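Local coordinates for protein GH86A beta-porphyranase (Bacteroides plebeius, PDB 4AW7) that cleaves porphyran, the sulfated galactan of red seaweed, hydrolysing its beta-1,4 linkages between beta-D-galactose and alpha-L-galactose-6-sulfate as a family 86 glycoside hydrolase, at residues P404-L409 / S447-P452; P380-Q385 / I395-L400; I191-A196 / T210-F215; E146-A151 / L166-Y171. All coordinates share one frame; numbering follows the deposited sequence. Where two conformers were deposited one is given.

Interaction 1. Residues P404-L409 / S447-P452; sequences PQTVYL and SISIVP
Leu-409 CG and Ile-448 CG1 both stand beside their backbone N, anti to the carbonyl carbon (chi1 -59° and -63°), and these torsions bring Leu-409 CD1 to 3.5 Å from Ile-448 CG1. Tyr-408, with its ring set nearly square to the CA-CB-CG plane (chi2 87°), lies on the other face of the sheet and offers a ring face to Ser-447 CB. That carbon sits 4.1 Å from the centroid of the Tyr-408 ring, a CH-pi contact displaced toward the rim. Behind these side chains the strands pair antiparallel in the porphyranase beta-sandwich domain. Two reciprocal backbone couples join them, Gln-405 with Ile-450 and Val-407 with Ile-448; the bond from Val-407 N to Ile-448 O is the shortest at 2.7 Å and almost straight. Val-407 CG2 and Ile-450 CG2 meet at 4.1 Å on the inner face, where Leu-397 of strand 392-399 and Ile-456 of strand 454-462 pack against Ile-450. At the end of the ladder Pro-404 CB rests 4.1 Å from Val-451 CG1. Apart from Gln-405, whose amide goes to Asp-401, the chemistry divides by face: Val-407, Ile-448 and Ile-450 turn hydrocarbon into the sandwich, while Thr-406, Tyr-408, Ser-447 and Ser-449 present hydroxyl-bearing groups outward.

Interaction 2. Residues P380-Q385 / I395-L400; sequences PDIQVQ and IALDNL. With CA (calcium ion), chain C.
Strands 382-385 and 395-399 run antiparallel, their axes 4.6 Å apart at closest approach, with hydrogen-bonded pairs at Gln-383/Asp-398 and Gln-385/Ala-396. They are the two arms of a beta hairpin in the beta-sandwich domain, and the bond from Leu-400 N to Asp-381 O (2.8 Å) extends the pairing just past the strands. On one face Gln-383 and Asp-398 lie side by side and point the same way. Gln-383 NE2 gives a hydrogen bond of 3.0 Å to Asp-398 OD2, which lies in the Gln-383 amide plane; the carboxylate receives it on its anti side, and the two planes are turned 50° apart. His-299 ties both groups to helix 293-305: its ND1 bonds Asp-398 OD2 and its O bonds Gln-383 NE2. Leu-400 crosses the glutamine at about a right angle, bringing CD1 to 3.4 Å from Gln-383 CD. On the opposite face Leu-397 CD2 is 4.2 Å from both Ile-382 CG2 and Val-384 CG1. Where the hairpin opens, Asp-381 binds calcium, whose remaining ligands are three waters, Asn-535 OD1, Trp-536 O and Gly-538 O, joining this domain to the 535-538 loop. The carboxylate is bidentate, with OD1 of Asp-381 at 2.5 Å and OD2 at 2.6 Å from the calcium ion.

Interaction 3. Residues I191-A196 / T210-F215; sequences IGYAAA and TRMKMF. With K (potassium ion), chain F.
Tyr-193 OH binds the potassium ion at 2.9 Å and lies against Arg-211 CB across the contact; Tyr-207 OH and Tyr-197 O complete the protein ligands of the metal. This is a beta-alpha unit of the barrel of parallel strands, with strand 189-195 packed on helix 212-219. Tyr-193 follows a cis peptide bond, and its CG stands between the backbone N and the carbonyl carbon (chi1 64°), a torsion that swings the ring toward the helix. Phe-215 takes Tyr-193 CB over one face, 3.9 Å from the ring centroid, while the two rings slide past each other with planes 58° apart. Met-212, one turn earlier on the helix, bends at chi2 and chi3 and brings SD to the Tyr-193 ring edge, 5.0 Å from the centroid, in a Met-aromatic contact. The methyl follows, with Met-212 CE 3.6 Å from Tyr-193 CE2. Gly-192, lacking a side chain, lets the Phe-215 ring close onto the strand backbone, where Phe-215 CE2 reaches 3.4 Å from Gly-192 O.

Interaction 4. Residues E146-A151 / L166-Y171; sequences EPFVHA and LMVDFY. With GAL (beta-D-galactopyranose), chain D; GLA (alpha-D-galactopyranose), chain B.
Sulfur and methyl contacts of Met-167 dominate here. Extended beyond CG (chi2 165°), this side chain reaches from helix 160-179 into the loop after strand 136-142, which carries the proposed proton donor Glu-146. Met-167 SD lies 3.7 Å from Pro-147 CB, and Met-167 CE comes within 3.2 Å of Pro-147 O, a carbonyl that also accepts the backbone N-H of His-150 in the short 3-10 turn. The sulfur further meets the edge of the Phe-148 ring, 5.5 Å from its centroid, a Met-aromatic contact.

Purely apolar packing adds Val-168, whose CG2 touches the same ring in its plane, 3.5 Å from Phe-148 CZ. Pro-147 CG approaches Tyr-171 CE2 more loosely at 4.4 Å. Tyr-171 hands its hydroxyl to Leu-144 O and sets its ring edge-to-face with Phe-215.

Toward the substrate, Glu-146 points away from the helix into the galactose site, where His-229 ND1 bonds its OE2 and Asn-145 ND2 bonds the sugar. The modelled closeness of Glu-146 to sugar O1 is doubtful and probably reflects superposed alternate states. The contact implies a division of labour: an apolar underside built round a single methionine sulfur seats the loop on the helix, and its polar carboxylate is left facing the sugar.

From the N terminus, interaction 4 comes first, bringing the loop after strand 136-142 back against helix 160-179 across 14 intervening residues. Interaction 3 follows, closing the 13-residue connection between strand 189-195 and helix 212-219. The two adjoin, with centres about 8 Å apart and Ala-194 O near Glu-146 N, and together they pack successive beta-alpha units of the catalytic barrel. Farther along, interaction 2 closes a tight hairpin, and interaction 1 then spans 37 residues; they meet where Asn-399 ND2 bonds Ile-450 O, inside the beta-sandwich domain, where their apolar faces pack together. All four run in series, none nested or crossed. The centres of interactions 2 and 3 are about 30 Å apart.

Interaction 1. Residues P404-L409 / S447-P452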
loop_
_atom_site.group_PDB
_atom_site.type_symbol
_atom_site.label_atom_id
_atom_site.label_comp_id
_atom_site.label_asym_id
_atom_site.label_seq_id
_atom_site.Cartn_x
_atom_site.Cartn_y
_atom_site.Cartn_z
ATOM N N PRO A 404 14.963 17.131 11.162
ATOM C CA PRO A 404 15.886 16.931 10.049
ATOM C C PRO A 404 16.926 15.903 10.387
ATOM O O PRO A 404 17.300 15.768 11.548
ATOM C CB PRO A 404 16.543 18.318 9.864
ATOM C CG PRO A 404 15.586 19.269 10.484
ATOM C CD PRO A 404 14.997 18.513 11.660
ATOM N N GLN A 405 17.429 15.201 9.382
ATOM C CA GLN A 405 18.466 14.202 9.594
ATOM C C GLN A 405 19.526 14.315 8.548
ATOM O O GLN A 405 19.223 14.565 7.364
ATOM C CB GLN A 405 17.873 12.795 9.555
ATOM C CG GLN A 405 16.903 12.483 10.706
ATOM C CD GLN A 405 17.533 12.549 12.098
ATOM O OE1 GLN A 405 18.755 12.519 12.259
ATOM N NE2 GLN A 405 16.701 12.684 13.106
ATOM N N THR A 406 20.786 14.203 8.967
ATOM C CA THR A 406 21.908 14.166 8.042
ATOM C C THR A 406 22.236 12.716 7.758
ATOM O O THR A 406 22.449 11.916 8.683
ATOM C CB THR A 406 23.149 14.935 8.594
ATOM O OG1 THR A 406 22.821 16.329 8.698
ATOM C CG2 THR A 406 24.377 14.756 7.661
ATOM N N VAL A 407 22.258 12.370 6.476
ATOM C CA VAL A 407 22.503 11.015 6.021
ATOM C C VAL A 407 23.790 10.985 5.205
ATOM O O VAL A 407 23.870 11.604 4.154
ATOM C CB VAL A 407 21.328 10.527 5.166
ATOM C CG1 VAL A 407 21.522 9.055 4.804
ATOM C CG2 VAL A 407 19.964 10.720 5.897
ATOM N N TYR A 408 24.766 10.237 5.687
ATOM C CA TYR A 408 25.992 9.994 4.924
ATOM C C TYR A 408 25.729 8.969 3.859
ATOM O O TYR A 408 25.168 7.929 4.147
ATOM C CB TYR A 408 27.117 9.556 5.854
ATOM C CG TYR A 408 27.538 10.687 6.759
ATOM C CD1 TYR A 408 26.893 10.921 7.981
ATOM C CD2 TYR A 408 28.559 11.554 6.376
ATOM C CE1 TYR A 408 27.274 11.984 8.809
ATOM C CE2 TYR A 408 28.943 12.600 7.183
ATOM C CZ TYR A 408 28.297 12.821 8.392
ATOM O OH TYR A 408 28.699 13.873 9.192
ATOM N N LEU A 409 26.085 9.281 2.632
ATOM C CA LEU A 409 25.876 8.401 1.487
ATOM C C LEU A 409 27.171 7.679 1.130
ATOM O O LEU A 409 28.196 8.335 0.828
ATOM C CB LEU A 409 25.405 9.196 0.310
ATOM C CG LEU A 409 24.132 9.997 0.385
ATOM C CD1 LEU A 409 23.876 10.612 -1.003
ATOM C CD2 LEU A 409 22.976 9.105 0.809
ATOM N N SER A 447 27.149 13.721 2.051
ATOM C CA SER A 447 26.012 13.573 2.941
ATOM C C SER A 447 24.898 14.480 2.447
ATOM O O SER A 447 25.125 15.457 1.705
ATOM C CB SER A 447 26.395 13.902 4.389
ATOM O OG SER A 447 26.720 15.267 4.544
ATOM N N ILE A 448 23.705 14.158 2.914
ATOM C CA ILE A 448 22.438 14.802 2.506
ATOM C C ILE A 448 21.725 15.178 3.792
ATOM O O ILE A 448 21.651 14.362 4.705
ATOM C CB ILE A 448 21.495 13.770 1.720
ATOM C CG1 ILE A 448 22.175 13.329 0.430
ATOM C CG2 ILE A 448 20.031 14.319 1.472
ATOM C CD1 ILE A 448 22.175 14.355 -0.606
ATOM N N SER A 449 21.219 16.395 3.880
ATOM C CA SER A 449 20.322 16.767 4.932
ATOM C C SER A 449 18.899 16.663 4.340
ATOM O O SER A 449 18.602 17.136 3.205
ATOM C CB SER A 449 20.630 18.158 5.469
ATOM O OG SER A 449 19.706 18.572 6.426
ATOM N N ILE A 450 18.039 15.971 5.080
ATOM C CA ILE A 450 16.657 15.764 4.649
ATOM C C ILE A 450 15.723 16.137 5.779
ATOM O O ILE A 450 15.862 15.633 6.901
ATOM C CB ILE A 450 16.459 14.338 4.110
ATOM C CG1 ILE A 450 15.071 14.161 3.514
ATOM C CG2 ILE A 450 16.812 13.272 5.113
ATOM C CD1 ILE A 450 14.926 12.822 2.766
ATOM N N VAL A 451 14.795 17.041 5.506
ATOM C CA VAL A 451 13.891 17.513 6.522
ATOM C C VAL A 451 12.596 16.674 6.581
ATOM O O VAL A 451 12.273 15.930 5.645
ATOM C CB VAL A 451 13.576 19.015 6.377
ATOM C CG1 VAL A 451 14.887 19.840 6.410
ATOM C CG2 VAL A 451 12.753 19.347 5.199
ATOM N N PRO A 452 11.844 16.765 7.671
ATOM C CA PRO A 452 10.557 16.024 7.728
ATOM C C PRO A 452 9.664 16.396 6.554
ATOM O O PRO A 452 9.592 17.562 6.202
ATOM C CB PRO A 452 9.951 16.441 9.058
ATOM C CG PRO A 452 11.143 16.764 9.882
ATOM C CD PRO A 452 12.142 17.392 8.967
#

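Interaction 2. Residues P380-Q385 / I395-L400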
loop_
_atom_site.group_PDB
_atom_site.type_symbol
_atom_site.label_atom_id
_atom_site.label_comp_id
_atom_site.label_asym_id
_atom_site.label_seq_id
_atom_site.Cartn_x
_atom_site.Cartn_y
_atom_site.Cartn_z
ATOM N N PRO A 380 15.970 3.698 10.709
ATOM C CA PRO A 380 14.708 3.274 10.119
ATOM C C PRO A 380 13.771 4.390 9.715
ATOM O O PRO A 380 12.852 4.165 8.918
ATOM C CB PRO A 380 14.073 2.383 11.202
ATOM C CG PRO A 380 14.688 2.818 12.418
ATOM C CD PRO A 380 16.099 3.243 12.107
ATOM N N ASP A 381 13.965 5.595 10.218
ATOM C CA ASP A 381 13.208 6.737 9.743
ATOM C C ASP A 381 13.623 7.225 8.383
ATOM O O ASP A 381 12.851 7.996 7.790
ATOM C CB ASP A 381 13.283 7.888 10.737
ATOM C CG ASP A 381 12.620 7.567 12.028
ATOM O OD1 ASP A 381 11.463 7.100 12.006
ATOM O OD2 ASP A 381 13.180 7.813 13.123
ATOM N N ILE A 382 14.794 6.820 7.888
ATOM C CA ILE A 382 15.239 7.253 6.569
ATOM C C ILE A 382 14.993 6.071 5.631
ATOM O O ILE A 382 15.689 5.053 5.654
ATOM C CB ILE A 382 16.702 7.670 6.576
ATOM C CG1 ILE A 382 16.934 8.803 7.548
ATOM C CG2 ILE A 382 17.172 8.013 5.168
ATOM C CD1 ILE A 382 16.124 10.058 7.308
ATOM N N GLN A 383 13.957 6.197 4.810
ATOM C CA GLN A 383 13.600 5.157 3.844
ATOM C C GLN A 383 14.394 5.396 2.572
ATOM O O GLN A 383 14.532 6.533 2.135
ATOM C CB GLN A 383 12.077 5.188 3.531
ATOM C CG GLN A 383 11.187 5.290 4.777
ATOM C CD GLN A 383 9.718 4.991 4.469
ATOM O OE1 GLN A 383 9.283 3.834 4.514
ATOM N NE2 GLN A 383 8.972 6.024 4.062
ATOM N N VAL A 384 14.912 4.321 1.982
ATOM C CA VAL A 384 15.800 4.406 0.839
ATOM C C VAL A 384 15.400 3.431 -0.246
ATOM O O VAL A 384 14.967 2.322 0.032
ATOM C CB VAL A 384 17.262 4.166 1.254
ATOM C CG1 VAL A 384 17.713 5.269 2.204
ATOM C CG2 VAL A 384 17.427 2.769 1.869
ATOM N N GLN A 385 15.555 3.862 -1.494
ATOM C CA GLN A 385 15.359 3.028 -2.666
ATOM C C GLN A 385 16.426 3.350 -3.684
ATOM O O GLN A 385 16.919 4.480 -3.727
ATOM C CB GLN A 385 13.977 3.263 -3.294
ATOM C CG GLN A 385 12.829 2.805 -2.448
ATOM C CD GLN A 385 12.679 1.296 -2.391
ATOM O OE1 GLN A 385 12.761 0.637 -3.419
ATOM N NE2 GLN A 385 12.422 0.747 -1.216
ATOM N N ILE A 395 18.314 7.227 -7.021
ATOM C CA ILE A 395 18.455 6.967 -5.560
ATOM C C ILE A 395 17.451 7.863 -4.864
ATOM O O ILE A 395 17.436 9.061 -5.108
ATOM C CB ILE A 395 19.866 7.273 -5.043
ATOM C CG1 ILE A 395 20.910 6.369 -5.727
ATOM C CG2 ILE A 395 19.913 7.111 -3.540
ATOM C CD1 ILE A 395 22.369 6.869 -5.528
ATOM N N ALA A 396 16.564 7.273 -4.046
ATOM C CA ALA A 396 15.504 8.016 -3.385
ATOM C C ALA A 396 15.592 7.876 -1.883
ATOM O O ALA A 396 15.892 6.793 -1.391
ATOM C CB ALA A 396 14.105 7.571 -3.879
ATOM N N LEU A 397 15.292 8.974 -1.191
ATOM C CA LEU A 397 15.295 9.031 0.286
ATOM C C LEU A 397 14.059 9.753 0.770
ATOM O O LEU A 397 13.663 10.774 0.215
ATOM C CB LEU A 397 16.550 9.760 0.818
ATOM C CG LEU A 397 17.886 9.197 0.365
ATOM C CD1 LEU A 397 18.365 9.887 -0.897
ATOM C CD2 LEU A 397 18.896 9.196 1.535
ATOM N N ASP A 398 13.521 9.272 1.873
ATOM C CA ASP A 398 12.358 9.882 2.532
ATOM C C ASP A 398 12.596 9.943 4.033
ATOM O O ASP A 398 13.126 8.992 4.587
ATOM C CB ASP A 398 11.105 9.032 2.254
ATOM C CG ASP A 398 9.849 9.630 2.823
ATOM O OD1 ASP A 398 9.494 10.742 2.430
ATOM O OD2 ASP A 398 9.208 8.945 3.655
ATOM N N ASN A 399 12.227 11.020 4.671
ATOM C CA ASN A 399 12.414 11.162 6.125
ATOM C C ASN A 399 11.072 11.049 6.856
ATOM O O ASN A 399 10.244 11.962 6.765
ATOM C CB ASN A 399 13.098 12.503 6.431
ATOM C CG ASN A 399 13.396 12.698 7.914
ATOM O OD1 ASN A 399 13.136 11.829 8.718
ATOM N ND2 ASN A 399 13.993 13.834 8.244
ATOM N N LEU A 400 10.886 9.959 7.586
ATOM C CA LEU A 400 9.704 9.722 8.406
ATOM C C LEU A 400 9.759 10.389 9.782
ATOM O O LEU A 400 8.761 10.344 10.516
ATOM C CB LEU A 400 9.477 8.230 8.618
ATOM C CG LEU A 400 9.077 7.374 7.412
ATOM C CD1 LEU A 400 9.319 5.908 7.746
ATOM C CD2 LEU A 400 7.655 7.618 6.998
HETATM CA CA CA C . 11.166 6.781 14.414
HETATM O O HOH W 1 10.525 9.144 14.251
HETATM O O HOH W 2 11.858 7.993 16.515
HETATM O O HOH W 3 10.233 5.639 16.328
#

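Interaction 3. Residues I191-A196 / T210-F215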
loop_
_atom_site.group_PDB
_atom_site.type_symbol
_atom_site.label_atom_id
_atom_site.label_comp_id
_atom_site.label_asym_id
_atom_site.label_seq_id
_atom_site.Cartn_x
_atom_site.Cartn_y
_atom_site.Cartn_z
ATOM N N ILE A 191 -10.614 -8.755 -5.334
ATOM C CA ILE A 191 -9.921 -8.296 -4.136
ATOM C C ILE A 191 -10.930 -7.767 -3.134
ATOM O O ILE A 191 -11.995 -7.268 -3.529
ATOM C CB ILE A 191 -8.835 -7.262 -4.487
ATOM C CG1 ILE A 191 -9.428 -6.072 -5.232
ATOM C CG2 ILE A 191 -7.707 -7.907 -5.284
ATOM C CD1 ILE A 191 -8.494 -4.852 -5.385
ATOM N N GLY A 192 -10.597 -7.839 -1.860
ATOM C CA GLY A 192 -11.463 -7.264 -0.836
ATOM C C GLY A 192 -10.756 -7.150 0.476
ATOM O O GLY A 192 -9.685 -7.728 0.664
ATOM N N TYR A 193 -11.319 -6.426 1.435
ATOM C CA TYR A 193 -12.659 -5.808 1.429
ATOM C C TYR A 193 -12.662 -4.292 1.339
ATOM O O TYR A 193 -13.639 -3.671 1.685
ATOM C CB TYR A 193 -13.472 -6.292 2.640
ATOM C CG TYR A 193 -12.919 -5.879 3.993
ATOM C CD1 TYR A 193 -13.300 -4.698 4.611
ATOM C CD2 TYR A 193 -12.029 -6.698 4.681
ATOM C CE1 TYR A 193 -12.794 -4.338 5.849
ATOM C CE2 TYR A 193 -11.536 -6.330 5.901
ATOM C CZ TYR A 193 -11.897 -5.156 6.477
ATOM O OH TYR A 193 -11.398 -4.789 7.743
ATOM N N ALA A 194 -11.585 -3.709 0.843
ATOM C CA ALA A 194 -11.476 -2.266 0.697
ATOM C C ALA A 194 -11.584 -1.609 2.058
ATOM O O ALA A 194 -12.338 -0.644 2.258
ATOM C CB ALA A 194 -12.531 -1.695 -0.297
ATOM N N ALA A 195 -10.759 -2.089 2.997
ATOM C CA ALA A 195 -10.907 -1.734 4.420
ATOM C C ALA A 195 -10.578 -0.262 4.672
ATOM O O ALA A 195 -9.451 0.203 4.425
ATOM C CB ALA A 195 -9.986 -2.605 5.207
ATOM N N ALA A 196 -11.536 0.443 5.251
ATOM C CA ALA A 196 -11.366 1.868 5.578
ATOM C C ALA A 196 -10.637 2.148 6.810
ATOM O O ALA A 196 -10.086 3.235 6.980
ATOM C CB ALA A 196 -12.747 2.504 5.773
ATOM N N THR A 210 -13.068 -9.871 14.122
ATOM C CA THR A 210 -14.428 -9.777 13.624
ATOM C C THR A 210 -14.568 -9.046 12.287
ATOM O O THR A 210 -15.633 -9.068 11.687
ATOM C CB THR A 210 -15.338 -9.122 14.693
ATOM O OG1 THR A 210 -14.840 -7.814 15.015
ATOM C CG2 THR A 210 -15.433 -9.982 15.943
ATOM N N ARG A 211 -13.465 -8.433 11.808
ATOM C CA ARG A 211 -13.457 -7.752 10.523
ATOM C C ARG A 211 -12.528 -8.515 9.578
ATOM O O ARG A 211 -12.982 -9.405 8.885
ATOM C CB ARG A 211 -13.139 -6.247 10.687
ATOM C CG ARG A 211 -14.325 -5.376 11.061
ATOM C CD ARG A 211 -14.843 -5.580 12.464
ATOM N NE ARG A 211 -15.818 -4.546 12.803
ATOM C CZ ARG A 211 -16.497 -4.499 13.936
ATOM N NH1 ARG A 211 -16.382 -5.450 14.831
ATOM N NH2 ARG A 211 -17.269 -3.468 14.183
ATOM N N MET A 212 -11.232 -8.197 9.549
ATOM C CA MET A 212 -10.371 -8.796 8.542
ATOM C C MET A 212 -10.168 -10.288 8.722
ATOM O O MET A 212 -10.124 -11.000 7.727
ATOM C CB MET A 212 -9.035 -8.042 8.443
ATOM C CG MET A 212 -8.057 -8.608 7.449
ATOM S SD MET A 212 -8.586 -8.621 5.704
ATOM C CE MET A 212 -8.117 -6.946 5.158
ATOM N N LYS A 213 -10.015 -10.787 9.939
ATOM C CA LYS A 213 -9.893 -12.250 10.102
ATOM C C LYS A 213 -11.126 -12.945 9.577
ATOM O O LYS A 213 -11.028 -13.947 8.849
ATOM C CB LYS A 213 -9.671 -12.630 11.551
ATOM C CG LYS A 213 -9.311 -14.079 11.706
ATOM C CD LYS A 213 -9.187 -14.528 13.179
ATOM C CE LYS A 213 -9.028 -16.021 13.322
ATOM N NZ LYS A 213 -10.312 -16.683 13.056
ATOM N N MET A 214 -12.298 -12.402 9.931
ATOM C CA MET A 214 -13.547 -12.980 9.480
ATOM C C MET A 214 -13.640 -12.958 7.959
ATOM O O MET A 214 -14.045 -13.946 7.342
ATOM C CB MET A 214 -14.714 -12.250 10.141
ATOM C CG MET A 214 -16.105 -12.813 9.795
ATOM S SD MET A 214 -16.842 -12.147 8.316
ATOM C CE MET A 214 -17.414 -10.547 8.950
ATOM N N PHE A 215 -13.210 -11.856 7.334
ATOM C CA PHE A 215 -13.185 -11.784 5.880
ATOM C C PHE A 215 -12.294 -12.840 5.266
ATOM O O PHE A 215 -12.696 -13.554 4.322
ATOM C CB PHE A 215 -12.758 -10.381 5.418
ATOM C CG PHE A 215 -12.805 -10.222 3.942
ATOM C CD1 PHE A 215 -14.006 -10.026 3.298
ATOM C CD2 PHE A 215 -11.644 -10.311 3.161
ATOM C CE1 PHE A 215 -14.076 -9.961 1.920
ATOM C CE2 PHE A 215 -11.720 -10.237 1.784
ATOM C CZ PHE A 215 -12.943 -10.069 1.164
HETATM K K K F . -11.821 -2.014 8.295
#

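Interaction 4. Residues E146-A151 / L166-Y171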
loop_
_atom_site.group_PDB
_atom_site.type_symbol
_atom_site.label_atom_id
_atom_site.label_comp_id
_atom_site.label_asym_id
_atom_site.label_seq_id
_atom_site.Cartn_x
_atom_site.Cartn_y
_atom_site.Cartn_z
ATOM N N GLU A 146 -15.266 0.190 1.389
ATOM C CA GLU A 146 -15.427 0.444 2.832
ATOM C C GLU A 146 -16.768 -0.042 3.395
ATOM O O GLU A 146 -17.551 0.707 3.972
ATOM C CB GLU A 146 -15.154 1.896 3.135
ATOM C CG GLU A 146 -13.754 2.282 2.653
ATOM C CD GLU A 146 -13.327 3.620 3.117
ATOM O OE1 GLU A 146 -14.159 4.389 3.625
ATOM O OE2 GLU A 146 -12.122 3.922 2.948
ATOM N N PRO A 147 -16.993 -1.358 3.273
ATOM C CA PRO A 147 -18.339 -1.833 3.558
ATOM C C PRO A 147 -18.716 -1.828 5.026
ATOM O O PRO A 147 -19.851 -1.483 5.353
ATOM C CB PRO A 147 -18.327 -3.280 3.016
ATOM C CG PRO A 147 -16.862 -3.697 3.047
ATOM C CD PRO A 147 -16.133 -2.423 2.722
ATOM N N PHE A 148 -17.807 -2.282 5.885
ATOM C CA PHE A 148 -18.192 -2.545 7.264
ATOM C C PHE A 148 -18.501 -1.266 8.042
ATOM O O PHE A 148 -19.353 -1.282 8.937
ATOM C CB PHE A 148 -17.091 -3.316 7.992
ATOM C CG PHE A 148 -16.742 -4.682 7.435
ATOM C CD1 PHE A 148 -17.649 -5.415 6.685
ATOM C CD2 PHE A 148 -15.507 -5.229 7.651
ATOM C CE1 PHE A 148 -17.341 -6.649 6.232
ATOM C CE2 PHE A 148 -15.164 -6.457 7.180
ATOM C CZ PHE A 148 -16.078 -7.193 6.466
ATOM N N VAL A 149 -17.889 -0.141 7.688
ATOM C CA VAL A 149 -18.198 1.091 8.392
ATOM C C VAL A 149 -19.626 1.537 8.074
ATOM O O VAL A 149 -20.173 2.364 8.805
ATOM C CB VAL A 149 -17.152 2.168 8.172
ATOM C CG1 VAL A 149 -15.736 1.738 8.789
ATOM C CG2 VAL A 149 -17.144 2.590 6.744
ATOM N N HIS A 150 -20.236 1.007 7.013
ATOM C CA HIS A 150 -21.619 1.280 6.635
ATOM C C HIS A 150 -22.642 0.244 7.117
ATOM O O HIS A 150 -23.816 0.390 6.818
ATOM C CB HIS A 150 -21.732 1.453 5.106
ATOM C CG HIS A 150 -21.052 2.681 4.631
ATOM N ND1 HIS A 150 -21.672 3.902 4.660
ATOM C CD2 HIS A 150 -19.782 2.904 4.234
ATOM C CE1 HIS A 150 -20.824 4.827 4.239
ATOM N NE2 HIS A 150 -19.659 4.250 4.001
ATOM N N ALA A 151 -22.201 -0.751 7.874
ATOM C CA ALA A 151 -23.079 -1.861 8.244
ATOM C C ALA A 151 -24.245 -1.477 9.136
ATOM O O ALA A 151 -25.178 -2.265 9.290
ATOM C CB ALA A 151 -22.278 -2.985 8.891
ATOM N N LEU A 166 -23.169 -10.672 5.782
ATOM C CA LEU A 166 -23.818 -10.629 4.465
ATOM C C LEU A 166 -22.877 -9.978 3.427
ATOM O O LEU A 166 -22.752 -10.482 2.296
ATOM C CB LEU A 166 -25.152 -9.870 4.557
ATOM C CG LEU A 166 -25.944 -9.708 3.243
ATOM C CD1 LEU A 166 -26.287 -11.110 2.670
ATOM C CD2 LEU A 166 -27.178 -8.889 3.484
ATOM N N MET A 167 -22.203 -8.906 3.798
ATOM C CA MET A 167 -21.259 -8.234 2.882
ATOM C C MET A 167 -20.116 -9.180 2.513
ATOM O O MET A 167 -19.686 -9.218 1.351
ATOM C CB MET A 167 -20.758 -6.978 3.568
ATOM C CG MET A 167 -21.773 -5.876 3.632
ATOM S SD MET A 167 -21.293 -4.577 4.819
ATOM C CE MET A 167 -22.340 -3.215 4.262
ATOM N N VAL A 168 -19.632 -9.935 3.476
ATOM C CA VAL A 168 -18.584 -10.903 3.206
ATOM C C VAL A 168 -19.097 -12.024 2.300
ATOM O O VAL A 168 -18.395 -12.462 1.389
ATOM C CB VAL A 168 -17.947 -11.432 4.494
ATOM C CG1 VAL A 168 -16.912 -12.525 4.220
ATOM C CG2 VAL A 168 -17.288 -10.265 5.278
ATOM N N ASP A 169 -20.338 -12.494 2.524
ATOM C CA ASP A 169 -20.921 -13.524 1.680
ATOM C C ASP A 169 -21.098 -13.036 0.232
ATOM O O ASP A 169 -20.956 -13.812 -0.710
ATOM C CB ASP A 169 -22.258 -13.976 2.270
ATOM C CG ASP A 169 -22.115 -14.818 3.503
ATOM O OD1 ASP A 169 -21.023 -15.356 3.791
ATOM O OD2 ASP A 169 -23.160 -14.973 4.213
ATOM N N PHE A 170 -21.421 -11.762 0.073
ATOM C CA PHE A 170 -21.539 -11.104 -1.237
ATOM C C PHE A 170 -20.175 -11.175 -1.931
ATOM O O PHE A 170 -20.072 -11.659 -3.072
ATOM C CB PHE A 170 -22.026 -9.679 -0.977
ATOM C CG PHE A 170 -22.339 -8.819 -2.177
ATOM C CD1 PHE A 170 -23.595 -8.795 -2.731
ATOM C CD2 PHE A 170 -21.400 -7.915 -2.656
ATOM C CE1 PHE A 170 -23.908 -7.928 -3.750
ATOM C CE2 PHE A 170 -21.701 -7.035 -3.645
ATOM C CZ PHE A 170 -22.959 -7.050 -4.225
ATOM N N TYR A 171 -19.129 -10.736 -1.238
ATOM C CA TYR A 171 -17.775 -10.871 -1.780
ATOM C C TYR A 171 -17.441 -12.320 -2.192
ATOM O O TYR A 171 -16.916 -12.585 -3.288
ATOM C CB TYR A 171 -16.726 -10.405 -0.767
ATOM C CG TYR A 171 -16.281 -8.961 -0.860
ATOM C CD1 TYR A 171 -15.194 -8.604 -1.640
ATOM C CD2 TYR A 171 -16.875 -7.939 -0.120
ATOM C CE1 TYR A 171 -14.766 -7.317 -1.740
ATOM C CE2 TYR A 171 -16.426 -6.629 -0.192
ATOM C CZ TYR A 171 -15.342 -6.319 -1.004
ATOM O OH TYR A 171 -14.813 -5.056 -1.132
HETATM C C1 GAL D . -12.209 6.420 1.955
HETATM C C2 GAL D . -13.260 6.586 0.840
HETATM C C3 GAL D . -12.947 7.786 -0.035
HETATM C C4 GAL D . -12.592 9.005 0.778
HETATM C C5 GAL D . -11.449 8.657 1.748
HETATM C C6 GAL D . -10.862 9.975 2.374
HETATM O O1 GAL D . -12.619 5.262 2.786
HETATM O O2 GAL D . -13.357 5.347 0.066
HETATM O O3 GAL D . -14.061 8.180 -0.790
HETATM O O4 GAL D . -13.747 9.468 1.504
HETATM O O5 GAL D . -12.020 7.624 2.675
HETATM O O6 GAL D . -9.737 10.440 1.507
HETATM C C1 GLA B . -12.209 6.420 1.955
HETATM C C2 GLA B . -13.260 6.586 0.840
HETATM C C3 GLA B . -12.947 7.786 -0.035
HETATM C C4 GLA B . -12.592 9.005 0.778
HETATM C C5 GLA B . -11.449 8.657 1.748
HETATM C C6 GLA B . -10.862 9.975 2.374
HETATM O O1 GLA B . -11.025 5.848 1.596
HETATM O O2 GLA B . -13.357 5.347 0.066
HETATM O O3 GLA B . -14.061 8.180 -0.790
HETATM O O4 GLA B . -13.747 9.468 1.504
HETATM O O5 GLA B . -12.020 7.624 2.675
HETATM O O6 GLA B . -9.737 10.440 1.507
#